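PDB 5Y6T: endo-1,4-beta-mannanase from Eisenia fetida, which probably hydrolyses internal beta-1,4-mannosidic bonds of mannan-type polysaccharides, as a cold-adapted glycoside hydrolase of family GH5. Local coordinates for residues Ile115-Ala121 with Gly161-Glu167; Gly120-Pro124 with Gly194-Ser198; Gln205-Lys210 with Leu249-Asp255; Thr212-Arg217 with Asp255-Asp261. One frame throughout, in Å; residues are numbered along the deposited sequence.

Interactions 1 and 2 start from the same part of the chain and share Gly120 and Ala121. Interaction 1 sets strand 112-119 parallel to strands 159-163 and 165-166. It closes a mostly helical connection of 39 residues, a beta-alpha-beta crossover of the barrel. Interaction 2 closes a longer loop of 69 residues and ties the turn after strand 112-119 to the loop before helix 201-218. Interactions 3 and 4 follow in series and close connections of 38 and 37 residues that include strand 223-228. Both use helix 201-218 and share Asp255. Their segments alternate, so they cross. Together they fasten this helix to the end of helix 246-253 and to the loop leading into strand 262-266.

Interaction 1: residues Ile115-Ala121 with Gly161-Glu167; sequences IVLWNGA and GWEVMNE
The indole of Trp162 has Ile115 over one face, with CD1 4.0 Å from the centre of the six-membered ring of Trp162, a CH-pi contact. Leu117 CD2 reaches the same ring obliquely. The indole of Trp118 is met at its edge, where Val164 O lies 3.2 Å from Trp118 CD1. Its NE1 bonds to Gln211, and Tyr128 stacks on the ring. Trp118 and Trp162 sit on two neighbouring parallel strands of the (beta/alpha)8 barrel of GH5 enzymes. Backbone bonds run along the pair, among them Leu117 N to Glu163 O at 2.9 Å. The chain turns a corner at Val164, and Val164 O then takes Trp118 N instead. Glu163 lies beside Val116, and its carboxylate is held by Arg67, Gly227 and Gln264. Asn166-Glu167 fits the Asn-Glu pair that ends the fourth barrel strand in this family. Glu167 OE2 bonds to His266. A Tris molecule, probably from the crystallisation liquor, also sits here, which is consistent with a substrate pocket. Asn119 and Asn166 lie side by side, their amide planes 38° apart. Asn119 has CG anti to the backbone N (chi1 -166°), which carries OD1 to Asn166; Arg67 bonds to the other end of that amide. Asn119 OD1 is gripped from opposite faces: by Asn166 ND2 at 2.9 Å, and by Ala121 N at 3.0 Å, which closes an Asx turn.

Interaction 2: residues Gly120-Pro124 with Gly194-Ser198; sequences GATTP and GWADS
Trp195 reaches over to Ala121 with its indole N-H, and NE1 lies 2.9 Å from Ala121 O. The oxygen sits at the edge of the ring, near its plane, and the N-H points at it fairly straight (156°). On the other side of the bond the geometry is less regular, because NE1 stands 41° above the carbonyl plane of Ala121. The indole is turned toward Ala121 by a first torsion of 61°, with CG of Trp195 tucked between N and C of its own backbone. The ring carbon CZ2 of Trp195 also rests 3.9 Å from Ala121 CB.

The close packing is in the middle. Ala196 points its methyl group at the other loop, and its CB is 3.5 Å from Thr122 C. Thr123 OG1 donates to Ala196 O at 2.7 Å, in the carbonyl plane and on a lone pair.

The bonds of Trp195 and Thr123 lie at the exposed margin and flank this methyl. The looser part is at Asp197, which has two conformers, so its 3.5 Å approach to Pro124 CD through OD2 is doubtful. Asp197 also forms a salt bridge with Arg129 of helix 126-133 in one of its two conformers.

The two loops follow barrel strands and lie on the same end of the barrel as Glu167. Tris and isopropanol, probably from the crystallisation liquor, are bound about 4 Å from the side chain of Ala121; such molecules often mark pockets. Both hydrogen bonds end on backbone carbonyls, so the joint depends on the course of each loop as well as on the side chains of Trp195 and Thr123.

Interaction 3: residues Gln205-Lys210 with Leu249-Asp255; sequences QSFINK and LIDAGGD
Helix 201-218 crosses the last turn of helix 246-253, and Asn209 reaches past it to the backbone of Asp255. The short axes come within 7.5 Å at 103°. A chi1 of 172° swings the amide of Asn209 away from its own N and against the chain just beyond the helix end. There it pairs with one residue twice. Asn209 OD1 takes Asp255 N at 3.0 Å, and Asn209 ND2 gives to Asp255 O at 2.8 Å. Both bonds lie in the carbonyl plane of their acceptor, on a lone pair. Asn209 ND2 also bonds to Gly258 O, so this amide holds the exit from a helix on the outside of the (beta/alpha)8 barrel. A leucine here offers no amide to Asp255 N, Asp255 O and Gly258 O, so the chain leaving the helix would probably be held less firmly. The helix ends at Gly253, where a side chain would run into Asn209 OD1; Gly254 follows with positive phi. Apolar packing flanks the amide, with Gln205 CB only 3.3 Å from Ala252 CB and Leu249 CD2 4.1 Å from Ile208 CG2. On the partly exposed side Lys210 bends at its last torsion (chi4 -72°), and its NZ donates to Gly253 O at 3.0 Å.

Interaction 4: residues Thr212-Arg217 with Asp255-Asp261; sequences TAAIKR and DSLGVID
Arg217 grips the carboxylate of Asp255 end-on with two nitrogens, a salt bridge with one bond to each oxygen. Arg217 NH1 meets Asp255 OD2 at 2.8 Å on its syn lone pair, and Arg217 NH2 meets Asp255 OD1 at 3.0 Å. The two flat groups are not coplanar; their planes stand 39° apart. Leu257 lies over one face of the guanidinium, its CD1 3.4 Å from Arg217 NE. The methyl of Ala213 packs beside the same carboxylate, with CB 3.2 Å from Asp255 OD2.

A second charged group works further along. Lys216 runs out extended beyond CG, and its NZ gives one bond to Val259 O at 2.7 Å and another to Asp261 OD2 at 2.9 Å, the latter part of a salt bridge. Thr212 CG2 touches the same Val259 O at 3.3 Å.

Next come the groups that set these in place. Asp255 OD1 also accepts Leu257 N, an Asx turn, within a type I turn from Asp255 to Gly258. An alanine at Asp255 takes away the carboxylate that pairs with Arg217 and accepts Leu257 N; the guanidinium would probably be freer to move and the turn less firmly set. Asp261 OD2 also accepts Val224 N, from strand 223-228. Asn209, on the same helix as Arg217, helps to hold the turn.

Residues 254-261 are an alpha-to-beta loop of the (beta/alpha)8 barrel, leading from helix 246-253 into strand 262-266 and packed here against the preceding barrel helix, 201-218.

Interaction 1: residues Ile115-Ala121 with Gly161-Glu167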
# COMPACT_ATOMS: atom_id res chain seq x y z
N ILE A 115 -6.28 0.42 -0.88
CA ILE A 115 -6.74 0.31 0.54
C ILE A 115 -5.77 -0.52 1.35
O ILE A 115 -5.57 -1.68 1.04
CB ILE A 115 -8.16 -0.30 0.65
CG1 ILE A 115 -9.16 0.43 -0.27
CG2 ILE A 115 -8.65 -0.26 2.09
CD1 ILE A 115 -10.51 -0.26 -0.40
N VAL A 116 -5.22 0.11 2.38
CA VAL A 116 -4.25 -0.49 3.26
C VAL A 116 -4.88 -0.93 4.56
O VAL A 116 -5.32 -0.11 5.33
CB VAL A 116 -3.05 0.46 3.53
CG1 VAL A 116 -2.02 -0.30 4.29
CG2 VAL A 116 -2.43 1.01 2.24
N LEU A 117 -4.82 -2.22 4.87
CA LEU A 117 -5.45 -2.74 6.09
C LEU A 117 -4.74 -2.37 7.39
O LEU A 117 -5.35 -1.73 8.26
CB LEU A 117 -5.60 -4.24 6.00
CG LEU A 117 -6.43 -4.82 4.86
CD1 LEU A 117 -6.45 -6.36 4.85
CD2 LEU A 117 -7.88 -4.38 4.95
N TRP A 118 -3.46 -2.72 7.47
CA TRP A 118 -2.74 -2.66 8.69
C TRP A 118 -1.52 -1.76 8.57
O TRP A 118 -1.00 -1.58 7.47
CB TRP A 118 -2.28 -4.03 9.13
CG TRP A 118 -3.38 -5.01 9.29
CD1 TRP A 118 -3.65 -6.04 8.45
CD2 TRP A 118 -4.26 -5.16 10.40
NE1 TRP A 118 -4.66 -6.80 8.94
CE2 TRP A 118 -5.03 -6.30 10.16
CE3 TRP A 118 -4.45 -4.48 11.61
CZ2 TRP A 118 -6.05 -6.71 11.02
CZ3 TRP A 118 -5.39 -4.90 12.46
CH2 TRP A 118 -6.21 -6.01 12.15
N ASN A 119 -1.06 -1.23 9.72
CA ASN A 119 0.20 -0.47 9.78
C ASN A 119 1.30 -1.15 10.53
O ASN A 119 1.11 -1.66 11.64
CB ASN A 119 -0.07 0.93 10.39
CG ASN A 119 1.09 1.90 10.19
OD1 ASN A 119 1.93 1.71 9.33
ND2 ASN A 119 1.15 2.93 11.02
N GLY A 120 2.42 -1.28 9.85
CA GLY A 120 3.66 -1.78 10.32
C GLY A 120 4.68 -0.75 10.78
O GLY A 120 5.76 -1.12 11.22
N ALA A 121 4.36 0.52 10.61
CA ALA A 121 5.26 1.63 10.92
C ALA A 121 5.07 2.16 12.35
O ALA A 121 5.81 3.06 12.80
CB ALA A 121 5.10 2.72 9.85
N GLY A 161 -6.80 -1.64 -5.74
CA GLY A 161 -6.22 -2.75 -5.06
C GLY A 161 -6.20 -2.66 -3.55
O GLY A 161 -6.54 -1.62 -2.98
N TRP A 162 -5.90 -3.78 -2.95
CA TRP A 162 -5.75 -3.90 -1.49
C TRP A 162 -4.26 -4.04 -1.17
O TRP A 162 -3.48 -4.53 -1.98
CB TRP A 162 -6.46 -5.14 -0.98
CG TRP A 162 -7.96 -5.13 -1.09
CD1 TRP A 162 -8.68 -5.58 -2.16
CD2 TRP A 162 -8.89 -4.56 -0.18
NE1 TRP A 162 -10.00 -5.39 -1.97
CE2 TRP A 162 -10.19 -4.79 -0.73
CE3 TRP A 162 -8.78 -3.97 1.10
CZ2 TRP A 162 -11.37 -4.31 -0.13
CZ3 TRP A 162 -9.94 -3.56 1.72
CH2 TRP A 162 -11.22 -3.78 1.14
N GLU A 163 -3.91 -3.73 0.08
CA GLU A 163 -2.58 -3.83 0.60
C GLU A 163 -2.66 -4.29 2.03
O GLU A 163 -3.35 -3.70 2.84
CB GLU A 163 -1.82 -2.48 0.55
CG GLU A 163 -0.44 -2.50 1.08
CD GLU A 163 0.32 -1.21 0.90
OE1 GLU A 163 -0.08 -0.38 0.04
OE2 GLU A 163 1.30 -1.01 1.61
N VAL A 164 -2.04 -5.43 2.34
CA VAL A 164 -2.21 -5.94 3.68
C VAL A 164 -1.62 -5.05 4.75
O VAL A 164 -2.24 -4.94 5.79
CB VAL A 164 -1.75 -7.44 3.81
CG1 VAL A 164 -1.75 -7.90 5.27
CG2 VAL A 164 -2.68 -8.31 2.96
N MET A 165 -0.38 -4.64 4.55
CA MET A 165 0.36 -3.94 5.58
C MET A 165 1.31 -2.90 5.08
O MET A 165 2.16 -3.18 4.23
CB MET A 165 1.10 -4.93 6.46
CG MET A 165 1.76 -4.24 7.64
SD MET A 165 2.81 -5.34 8.62
CE MET A 165 1.63 -6.49 9.35
N ASN A 166 1.17 -1.66 5.56
CA ASN A 166 2.18 -0.66 5.31
C ASN A 166 3.48 -0.94 6.04
O ASN A 166 3.45 -1.08 7.24
CB ASN A 166 1.66 0.68 5.78
CG ASN A 166 2.71 1.76 5.63
OD1 ASN A 166 3.08 2.10 4.51
ND2 ASN A 166 3.17 2.31 6.77
N GLU A 167 4.61 -0.95 5.32
CA GLU A 167 5.95 -1.04 5.95
C GLU A 167 6.04 -2.11 7.05
O GLU A 167 6.32 -1.81 8.19
CB GLU A 167 6.34 0.33 6.47
CG GLU A 167 6.43 1.35 5.33
CD GLU A 167 6.98 2.71 5.72
OE1 GLU A 167 7.18 2.96 6.97
OE2 GLU A 167 7.23 3.51 4.79

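Interaction 2: residues Gly120-Pro124 with Gly194-Ser198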
# COMPACT_ATOMS: atom_id res chain seq x y z
N GLY A 120 2.42 -1.28 9.85
CA GLY A 120 3.66 -1.78 10.32
C GLY A 120 4.68 -0.75 10.78
O GLY A 120 5.76 -1.12 11.22
N ALA A 121 4.36 0.52 10.61
CA ALA A 121 5.26 1.63 10.92
C ALA A 121 5.07 2.16 12.35
O ALA A 121 5.81 3.06 12.80
CB ALA A 121 5.10 2.72 9.85
N THR A 122 4.08 1.62 13.06
CA THR A 122 3.91 1.91 14.48
C THR A 122 3.74 0.61 15.23
O THR A 122 3.44 -0.42 14.66
CB THR A 122 2.69 2.78 14.74
OG1 THR A 122 1.50 2.15 14.22
CG2 THR A 122 2.90 4.23 14.11
N THR A 123 3.90 0.66 16.52
CA THR A 123 3.84 -0.52 17.30
C THR A 123 2.35 -0.99 17.34
O THR A 123 1.44 -0.22 17.69
CB THR A 123 4.30 -0.23 18.73
OG1 THR A 123 5.64 0.27 18.68
CG2 THR A 123 4.30 -1.50 19.56
N PRO A 124 2.13 -2.27 17.09
CA PRO A 124 0.76 -2.75 17.15
C PRO A 124 0.12 -2.76 18.52
O PRO A 124 0.82 -3.01 19.52
CB PRO A 124 0.89 -4.24 16.71
CG PRO A 124 2.13 -4.31 15.95
CD PRO A 124 3.06 -3.28 16.52
N GLY A 194 12.77 -2.22 12.09
CA GLY A 194 12.44 -2.70 13.44
C GLY A 194 12.34 -1.60 14.48
O GLY A 194 12.50 -1.83 15.67
N TRP A 195 12.03 -0.40 14.03
CA TRP A 195 11.91 0.75 14.98
C TRP A 195 10.68 0.62 15.88
O TRP A 195 10.62 1.23 16.95
CB TRP A 195 11.83 2.07 14.21
CG TRP A 195 10.66 2.23 13.27
CD1 TRP A 195 9.42 2.72 13.58
CD2 TRP A 195 10.62 1.91 11.87
NE1 TRP A 195 8.65 2.77 12.48
CE2 TRP A 195 9.35 2.27 11.41
CE3 TRP A 195 11.57 1.45 10.93
CZ2 TRP A 195 8.96 2.13 10.06
CZ3 TRP A 195 11.18 1.23 9.64
CH2 TRP A 195 9.86 1.57 9.21
N ALA A 196 9.67 -0.12 15.46
CA ALA A 196 8.42 -0.18 16.22
C ALA A 196 8.14 -1.54 16.92
O ALA A 196 7.28 -1.61 17.78
CB ALA A 196 7.25 0.20 15.29
N ASP A 197 8.76 -2.65 16.48
CA ASP A 197 8.65 -3.92 17.19
C ASP A 197 9.70 -4.83 16.55
O ASP A 197 10.45 -4.38 15.66
CB ASP A 197 7.23 -4.50 17.13
CG ASP A 197 6.60 -4.74 18.49
OD1 ASP A 197 7.28 -4.60 19.53
OD2 ASP A 197 5.39 -5.04 18.50
N SER A 198 9.75 -6.06 17.03
CA SER A 198 10.77 -7.07 16.67
C SER A 198 10.11 -8.42 16.41
O SER A 198 10.45 -9.44 17.03
CB SER A 198 11.81 -7.24 17.79
OG SER A 198 12.29 -5.99 18.25

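Interaction 3: residues Gln205-Lys210 with Leu249-Asp255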
# COMPACT_ATOMS: atom_id res chain seq x y z
N GLN A 205 5.52 -12.28 6.97
CA GLN A 205 5.22 -12.92 5.71
C GLN A 205 4.02 -13.83 5.73
O GLN A 205 3.23 -13.85 4.77
CB GLN A 205 6.44 -13.68 5.15
CG GLN A 205 7.63 -12.80 4.77
CD GLN A 205 8.91 -13.63 4.69
OE1 GLN A 205 9.21 -14.48 5.58
NE2 GLN A 205 9.73 -13.33 3.71
N SER A 206 3.94 -14.69 6.75
CA SER A 206 2.76 -15.58 6.89
C SER A 206 1.46 -14.79 6.95
O SER A 206 0.50 -15.11 6.28
CB SER A 206 2.98 -16.51 8.10
OG SER A 206 1.88 -17.42 8.19
N PHE A 207 1.45 -13.73 7.78
CA PHE A 207 0.30 -12.82 7.99
C PHE A 207 -0.13 -12.23 6.64
O PHE A 207 -1.29 -12.24 6.30
CB PHE A 207 0.71 -11.75 9.04
CG PHE A 207 -0.36 -10.75 9.44
CD1 PHE A 207 -1.38 -11.11 10.32
CD2 PHE A 207 -0.27 -9.45 9.05
CE1 PHE A 207 -2.26 -10.18 10.79
CE2 PHE A 207 -1.14 -8.48 9.54
CZ PHE A 207 -2.18 -8.88 10.37
N ILE A 208 0.86 -11.80 5.88
CA ILE A 208 0.64 -11.24 4.59
C ILE A 208 0.12 -12.29 3.60
O ILE A 208 -0.83 -12.01 2.81
CB ILE A 208 1.91 -10.49 4.06
CG1 ILE A 208 2.16 -9.25 4.96
CG2 ILE A 208 1.74 -10.07 2.61
CD1 ILE A 208 3.59 -8.81 4.92
N ASN A 209 0.81 -13.40 3.50
CA ASN A 209 0.45 -14.45 2.58
C ASN A 209 -1.00 -14.89 2.78
O ASN A 209 -1.77 -15.01 1.82
CB ASN A 209 1.40 -15.65 2.80
CG ASN A 209 0.97 -16.91 2.00
OD1 ASN A 209 0.68 -17.94 2.59
ND2 ASN A 209 0.97 -16.81 0.66
N LYS A 210 -1.39 -15.14 4.03
CA LYS A 210 -2.73 -15.67 4.32
C LYS A 210 -3.81 -14.68 3.97
O LYS A 210 -4.86 -15.06 3.42
CB LYS A 210 -2.87 -16.23 5.75
CG LYS A 210 -1.93 -17.40 6.03
CD LYS A 210 -1.89 -17.83 7.50
CE LYS A 210 -0.98 -19.04 7.79
NZ LYS A 210 -1.48 -20.34 7.30
N LEU A 249 6.57 -15.59 0.33
CA LEU A 249 5.20 -15.49 0.96
C LEU A 249 4.60 -16.86 1.09
O LEU A 249 4.10 -17.23 2.13
CB LEU A 249 4.26 -14.62 0.19
CG LEU A 249 4.66 -13.14 0.22
CD1 LEU A 249 3.67 -12.27 -0.46
CD2 LEU A 249 4.84 -12.65 1.66
N ILE A 250 4.71 -17.67 0.06
CA ILE A 250 4.20 -19.06 0.15
C ILE A 250 4.99 -19.92 1.12
O ILE A 250 4.38 -20.71 1.88
CB ILE A 250 4.12 -19.74 -1.25
CG1 ILE A 250 3.14 -19.01 -2.18
CG2 ILE A 250 3.57 -21.17 -1.13
CD1 ILE A 250 3.28 -19.28 -3.65
N ASP A 251 6.32 -19.76 1.14
CA ASP A 251 7.16 -20.50 2.08
C ASP A 251 6.74 -20.19 3.52
O ASP A 251 6.54 -21.12 4.36
CB ASP A 251 8.61 -20.21 1.87
CG ASP A 251 9.51 -21.31 2.40
OD1 ASP A 251 8.95 -22.19 3.09
OD2 ASP A 251 10.73 -21.26 2.14
N ALA A 252 6.42 -18.94 3.77
CA ALA A 252 6.02 -18.50 5.12
C ALA A 252 4.63 -18.89 5.53
O ALA A 252 4.44 -19.31 6.69
CB ALA A 252 6.20 -16.98 5.21
N GLY A 253 3.63 -18.72 4.64
CA GLY A 253 2.23 -18.84 5.06
C GLY A 253 1.54 -20.08 4.56
O GLY A 253 0.41 -20.35 4.94
N GLY A 254 2.18 -20.72 3.56
CA GLY A 254 1.66 -21.95 2.97
C GLY A 254 0.58 -21.90 1.95
O GLY A 254 0.16 -22.95 1.44
N ASP A 255 0.08 -20.70 1.59
CA ASP A 255 -1.04 -20.60 0.68
C ASP A 255 -0.59 -20.10 -0.69
O ASP A 255 -0.11 -18.95 -0.87
CB ASP A 255 -2.13 -19.71 1.29
CG ASP A 255 -3.42 -19.78 0.53
OD1 ASP A 255 -3.45 -19.93 -0.73
OD2 ASP A 255 -4.45 -19.67 1.23

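Interaction 4: residues Thr212-Arg217 with Asp255-Asp261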
# COMPACT_ATOMS: atom_id res chain seq x y z
N THR A 212 -3.53 -12.13 1.87
CA THR A 212 -3.51 -11.90 0.43
C THR A 212 -4.32 -13.00 -0.28
O THR A 212 -5.12 -12.72 -1.17
CB THR A 212 -2.08 -11.75 -0.13
OG1 THR A 212 -1.44 -10.58 0.43
CG2 THR A 212 -2.08 -11.57 -1.62
N ALA A 213 -4.09 -14.25 0.13
CA ALA A 213 -4.78 -15.38 -0.45
C ALA A 213 -6.29 -15.18 -0.23
O ALA A 213 -7.13 -15.37 -1.15
CB ALA A 213 -4.34 -16.66 0.25
N ALA A 214 -6.67 -14.80 1.02
CA ALA A 214 -8.07 -14.64 1.35
C ALA A 214 -8.71 -13.55 0.50
O ALA A 214 -9.82 -13.76 -0.00
CB ALA A 214 -8.29 -14.32 2.83
N ILE A 215 -8.02 -12.39 0.32
CA ILE A 215 -8.54 -11.34 -0.58
C ILE A 215 -8.80 -11.89 -2.04
O ILE A 215 -9.83 -11.61 -2.64
CB ILE A 215 -7.57 -10.13 -0.60
CG1 ILE A 215 -7.62 -9.44 0.77
CG2 ILE A 215 -7.85 -9.26 -1.78
CD1 ILE A 215 -6.33 -8.56 0.94
N LYS A 216 -7.88 -12.70 -2.52
CA LYS A 216 -7.97 -13.18 -3.90
C LYS A 216 -9.03 -14.28 -4.05
O LYS A 216 -9.58 -14.46 -5.11
CB LYS A 216 -6.57 -13.62 -4.34
CG LYS A 216 -5.73 -12.37 -4.59
CD LYS A 216 -4.45 -12.68 -5.23
CE LYS A 216 -3.79 -11.42 -5.65
NZ LYS A 216 -2.60 -11.74 -6.46
N ARG A 217 -9.27 -15.05 -3.02
CA ARG A 217 -10.45 -15.95 -3.04
C ARG A 217 -11.72 -15.19 -3.03
O ARG A 217 -12.67 -15.58 -3.73
CB ARG A 217 -10.40 -16.93 -1.86
CG ARG A 217 -9.28 -17.91 -2.00
CD ARG A 217 -9.46 -19.15 -1.10
NE ARG A 217 -8.40 -20.05 -1.47
CZ ARG A 217 -7.19 -20.03 -0.93
NH1 ARG A 217 -6.92 -19.22 0.05
NH2 ARG A 217 -6.25 -20.85 -1.39
N ASP A 255 0.08 -20.70 1.59
CA ASP A 255 -1.04 -20.60 0.68
C ASP A 255 -0.59 -20.10 -0.69
O ASP A 255 -0.11 -18.95 -0.87
CB ASP A 255 -2.13 -19.71 1.29
CG ASP A 255 -3.42 -19.78 0.53
OD1 ASP A 255 -3.45 -19.93 -0.73
OD2 ASP A 255 -4.45 -19.67 1.23
N SER A 256 -0.75 -20.98 -1.68
CA SER A 256 -0.30 -20.69 -3.04
C SER A 256 -0.93 -19.50 -3.72
O SER A 256 -0.36 -18.98 -4.67
CB SER A 256 -0.50 -21.92 -3.94
OG SER A 256 0.49 -22.79 -3.52
N LEU A 257 -2.11 -19.09 -3.26
CA LEU A 257 -2.77 -17.95 -3.84
C LEU A 257 -2.32 -16.62 -3.26
O LEU A 257 -2.70 -15.56 -3.77
CB LEU A 257 -4.31 -18.03 -3.73
CG LEU A 257 -4.99 -19.23 -4.47
CD1 LEU A 257 -6.49 -19.27 -4.22
CD2 LEU A 257 -4.70 -19.14 -5.97
N GLY A 258 -1.55 -16.67 -2.19
CA GLY A 258 -1.26 -15.48 -1.39
C GLY A 258 -0.03 -14.77 -1.92
O GLY A 258 1.00 -14.69 -1.21
N VAL A 259 -0.16 -14.25 -3.16
CA VAL A 259 0.94 -13.62 -3.87
C VAL A 259 0.47 -12.23 -4.26
O VAL A 259 -0.72 -12.03 -4.57
CB VAL A 259 1.38 -14.44 -5.09
CG1 VAL A 259 1.91 -15.76 -4.61
CG2 VAL A 259 0.25 -14.59 -6.13
N ILE A 260 1.41 -11.27 -4.30
CA ILE A 260 1.06 -9.89 -4.63
C ILE A 260 1.23 -9.64 -6.13
O ILE A 260 1.78 -10.53 -6.83
CB ILE A 260 1.80 -8.89 -3.78
CG1 ILE A 260 3.27 -8.82 -4.12
CG2 ILE A 260 1.50 -9.16 -2.37
CD1 ILE A 260 4.04 -7.71 -3.43
N ASP A 261 0.72 -8.53 -6.65
CA ASP A 261 0.72 -8.27 -8.05
C ASP A 261 1.69 -7.21 -8.47
O ASP A 261 2.15 -7.29 -9.63
CB ASP A 261 -0.67 -7.85 -8.49
CG ASP A 261 -1.67 -8.95 -8.27
OD1 ASP A 261 -1.67 -9.93 -9.10
OD2 ASP A 261 -2.36 -8.93 -7.22